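Local coordinates for protein hemolysin BL lytic component L1 (Bacillus cereus, PDB 7NMQ) that is lytic component L1 of the haemolysin BL enterotoxin and probably helps form pores that lyse target cells, at residues S19-M24 and N67-T72. Numbering follows the deposited sequence. Where two conformers were deposited one is given.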
ATOM      1  N   SER A  19       2.618  -2.861   2.767  0.50 13.55           N
ATOM      2  CA  SER A  19       2.604  -3.565   1.467  0.50 13.50           C
ATOM      3  C   SER A  19       1.776  -2.779   0.454  0.50 13.32           C
ATOM      4  O   SER A  19       2.150  -2.770  -0.726  0.50 13.12           O
ATOM      5  CB  SER A  19       2.132  -4.989   1.610  0.50 15.75           C
ATOM      6  OG  SER A  19       0.711  -5.087   1.621  0.50 16.29           O
ATOM      7  N   HIS A  20       0.671  -2.180   0.873  1.00 12.21           N
ATOM      8  CA  HIS A  20      -0.160  -1.408  -0.067  1.00 11.66           C
ATOM      9  C   HIS A  20       0.562  -0.117  -0.446  1.00 11.61           C
ATOM     10  O   HIS A  20       0.414   0.317  -1.587  1.00 12.30           O
ATOM     11  CB  HIS A  20      -1.543  -1.102   0.489  1.00 12.28           C
ATOM     12  CG  HIS A  20      -2.291  -2.302   0.951  1.00 14.54           C
ATOM     13  ND1 HIS A  20      -2.298  -3.480   0.237  1.00 16.72           N
ATOM     14  CD2 HIS A  20      -3.075  -2.488   2.046  1.00 15.82           C
ATOM     15  CE1 HIS A  20      -3.046  -4.367   0.898  1.00 19.27           C
ATOM     16  NE2 HIS A  20      -3.543  -3.765   1.987  1.00 18.71           N
ATOM     17  N   ILE A  21       1.244   0.515   0.506  1.00 11.33           N
ATOM     18  CA  ILE A  21       2.005   1.751   0.216  1.00 11.25           C
ATOM     19  C   ILE A  21       3.070   1.429  -0.830  1.00 11.68           C
ATOM     20  O   ILE A  21       3.225   2.212  -1.754  1.00 12.37           O
ATOM     21  CB  ILE A  21       2.632   2.350   1.498  1.00 11.53           C
ATOM     22  CG1 ILE A  21       1.535   2.930   2.384  1.00 12.41           C
ATOM     23  CG2 ILE A  21       3.668   3.397   1.202  1.00 13.18           C
ATOM     24  CD1 ILE A  21       2.020   3.274   3.769  1.00 15.49           C
ATOM     25  N   LEU A  22       3.807   0.358  -0.671  1.00 12.15           N
ATOM     26  CA  LEU A  22       4.838  -0.027  -1.669  1.00 11.37           C
ATOM     27  C   LEU A  22       4.208  -0.182  -3.054  1.00 11.85           C
ATOM     28  O   LEU A  22       4.760   0.386  -4.046  1.00 12.29           O
ATOM     29  CB  LEU A  22       5.535  -1.317  -1.238  1.00 12.40           C
ATOM     30  CG  LEU A  22       6.542  -1.851  -2.268  1.00 13.03           C
ATOM     31  CD1 LEU A  22       7.714  -0.893  -2.394  1.00 13.73           C
ATOM     32  CD2 LEU A  22       7.015  -3.230  -1.855  1.00 14.46           C
ATOM     33  N   VAL A  23       3.094  -0.891  -3.132  1.00 11.25           N
ATOM     34  CA  VAL A  23       2.452  -1.169  -4.440  1.00 11.32           C
ATOM     35  C   VAL A  23       1.962   0.153  -5.040  1.00 11.98           C
ATOM     36  O   VAL A  23       2.186   0.395  -6.240  1.00 12.20           O
ATOM     37  CB  VAL A  23       1.334  -2.195  -4.297  1.00 11.94           C
ATOM     38  CG1 VAL A  23       0.467  -2.237  -5.525  1.00 12.69           C
ATOM     39  CG2 VAL A  23       1.917  -3.548  -3.878  1.00 13.55           C
ATOM     40  N   MET A  24       1.326   1.016  -4.257  1.00 11.62           N
ATOM     41  CA  MET A  24       0.861   2.321  -4.769  1.00 11.39           C
ATOM     42  C   MET A  24       2.045   3.149  -5.216  1.00 11.63           C
ATOM     43  O   MET A  24       1.936   3.819  -6.279  1.00 12.13           O
ATOM     44  CB  MET A  24       0.128   3.132  -3.716  1.00 11.65           C
ATOM     45  CG  MET A  24      -1.187   2.576  -3.391  1.00 12.97           C
ATOM     46  SD  MET A  24      -2.391   2.628  -4.705  1.00 15.17           S
ATOM     47  CE  MET A  24      -2.553   4.377  -5.030  1.00 15.18           C
ATOM     48  N   ASN A  67       0.552  11.849  -8.597  1.00 12.36           N
ATOM     49  CA  ASN A  67       1.205  12.835  -7.709  1.00 13.63           C
ATOM     50  C   ASN A  67       0.338  13.090  -6.473  1.00 13.79           C
ATOM     51  O   ASN A  67       0.900  13.322  -5.403  1.00 13.88           O
ATOM     52  CB  ASN A  67       1.531  14.122  -8.458  1.00 14.22           C
ATOM     53  CG  ASN A  67       2.794  13.975  -9.270  1.00 16.43           C
ATOM     54  OD1 ASN A  67       3.860  13.739  -8.710  1.00 19.53           O
ATOM     55  ND2 ASN A  67       2.659  13.972 -10.579  1.00 17.25           N
ATOM     56  N   TYR A  68      -0.982  12.978  -6.567  1.00 11.93           N
ATOM     57  CA  TYR A  68      -1.860  13.152  -5.392  1.00 12.31           C
ATOM     58  C   TYR A  68      -1.560  12.006  -4.430  1.00 12.23           C
ATOM     59  O   TYR A  68      -1.482  12.253  -3.215  1.00 12.16           O
ATOM     60  CB  TYR A  68      -3.339  13.074  -5.760  1.00 12.37           C
ATOM     61  CG  TYR A  68      -4.250  13.363  -4.601  1.00 13.37           C
ATOM     62  CD1 TYR A  68      -4.581  14.659  -4.272  1.00 14.58           C
ATOM     63  CD2 TYR A  68      -4.766  12.326  -3.823  1.00 12.60           C
ATOM     64  CE1 TYR A  68      -5.416  14.921  -3.193  1.00 15.51           C
ATOM     65  CE2 TYR A  68      -5.636  12.573  -2.771  1.00 13.40           C
ATOM     66  CZ  TYR A  68      -5.945  13.875  -2.451  1.00 14.76           C
ATOM     67  OH  TYR A  68      -6.784  14.150  -1.415  1.00 16.62           O
ATOM     68  N   TRP A  69      -1.438  10.783  -4.921  1.00 11.57           N
ATOM     69  CA  TRP A  69      -1.032   9.643  -4.048  1.00 11.21           C
ATOM     70  C   TRP A  69       0.249  10.047  -3.327  1.00 11.99           C
ATOM     71  O   TRP A  69       0.335   9.937  -2.079  1.00 12.88           O
ATOM     72  CB  TRP A  69      -0.862   8.318  -4.807  1.00 11.07           C
ATOM     73  CG  TRP A  69      -0.052   7.351  -4.002  1.00 11.23           C
ATOM     74  CD1 TRP A  69       1.258   7.021  -4.165  1.00 12.47           C
ATOM     75  CD2 TRP A  69      -0.473   6.728  -2.772  1.00 11.75           C
ATOM     76  NE1 TRP A  69       1.674   6.190  -3.150  1.00 12.85           N
ATOM     77  CE2 TRP A  69       0.639   6.011  -2.270  1.00 12.97           C
ATOM     78  CE3 TRP A  69      -1.679   6.722  -2.066  1.00 12.62           C
ATOM     79  CZ2 TRP A  69       0.566   5.241  -1.110  1.00 13.52           C
ATOM     80  CZ3 TRP A  69      -1.728   5.982  -0.906  1.00 13.64           C
ATOM     81  CH2 TRP A  69      -0.638   5.252  -0.449  1.00 13.80           C
ATOM     82  N   LEU A  70       1.281  10.416  -4.072  1.00 12.77           N
ATOM     83  CA  LEU A  70       2.623  10.570  -3.478  1.00 13.57           C
ATOM     84  C   LEU A  70       2.651  11.751  -2.516  1.00 14.54           C
ATOM     85  O   LEU A  70       3.351  11.646  -1.486  1.00 17.13           O
ATOM     86  CB  LEU A  70       3.677  10.757  -4.573  1.00 14.45           C
ATOM     87  CG  LEU A  70       3.923   9.577  -5.517  1.00 14.87           C
ATOM     88  CD1 LEU A  70       4.738  10.022  -6.746  1.00 17.22           C
ATOM     89  CD2 LEU A  70       4.601   8.414  -4.795  1.00 15.01           C
ATOM     90  N   ASP A  71       1.940  12.827  -2.794  1.00 14.70           N
ATOM     91  CA  ASP A  71       2.147  14.090  -2.073  1.00 15.84           C
ATOM     92  C   ASP A  71       1.047  14.362  -1.049  1.00 15.84           C
ATOM     93  O   ASP A  71       1.308  15.149  -0.134  1.00 17.49           O
ATOM     94  CB  ASP A  71       2.259  15.267  -3.023  1.00 16.65           C
ATOM     95  CG  ASP A  71       3.424  15.165  -3.998  1.00 20.29           C
ATOM     96  OD1 ASP A  71       4.404  14.457  -3.684  1.00 26.23           O
ATOM     97  OD2 ASP A  71       3.359  15.815  -5.039  1.00 24.45           O
ATOM     98  N   THR A  72      -0.134  13.781  -1.214  1.00 15.84           N
ATOM     99  CA  THR A  72      -1.286  14.121  -0.352  1.00 15.95           C
ATOM    100  C   THR A  72      -1.846  12.865   0.332  1.00 14.46           C
ATOM    101  O   THR A  72      -1.919  12.877   1.583  1.00 16.28           O
ATOM    102  CB  THR A  72      -2.343  14.895  -1.132  1.00 17.49           C
ATOM    103  OG1 THR A  72      -1.697  16.027  -1.713  1.00 21.63           O
ATOM    104  CG2 THR A  72      -3.508  15.321  -0.258  1.00 18.62           C
TER
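M24 and W69 bring two helical segments together, their CA atoms 7.6 Å apart and nearer than any other pair across the contact. Residues 19-24 belong to helix 10-33 and residues 67-72 to helix 45-103, which widens into a pi-type turn at 69-72. W69, the first residue of that turn, reaches across with its indole: CG lies anti to the backbone N (chi1 162°), which carries the ring out toward helix 10-33. M24 lies over one face of this indole. Its CB approaches W69 CE2 to 3.3 Å. The same carbon stands 3.6 Å from the centroid of the five-membered ring, 27° off the normal, a CH-pi geometry. Bent at both chi2 and chi3, the chain then runs back above the ring. SD sits 4.9 Å from the six-membered centroid and only 10° off its normal, a distant Met-aromatic contact. On the same face, M24 CE comes down to 3.9 Å from W69 CE3. Both helices belong to the haemolytic enterotoxin (HBL) part of the chain, and they pack in the elongated helical bundle expected of a ClyA-like alpha-helical toxin; L293 and V297 of helix 275-325 also touch M24. I21, nearly one turn before M24, meets the benzo part of the indole obliquely, its CA 4.0 Å from W69 CZ2 and its CG1 4.3 Å from W69 CH2. The one polar atom of the buried indole, NE1, is hydrogen-bonded to OD1 of D25, the residue following M24, which ties the ring to the same helix that packs on its face.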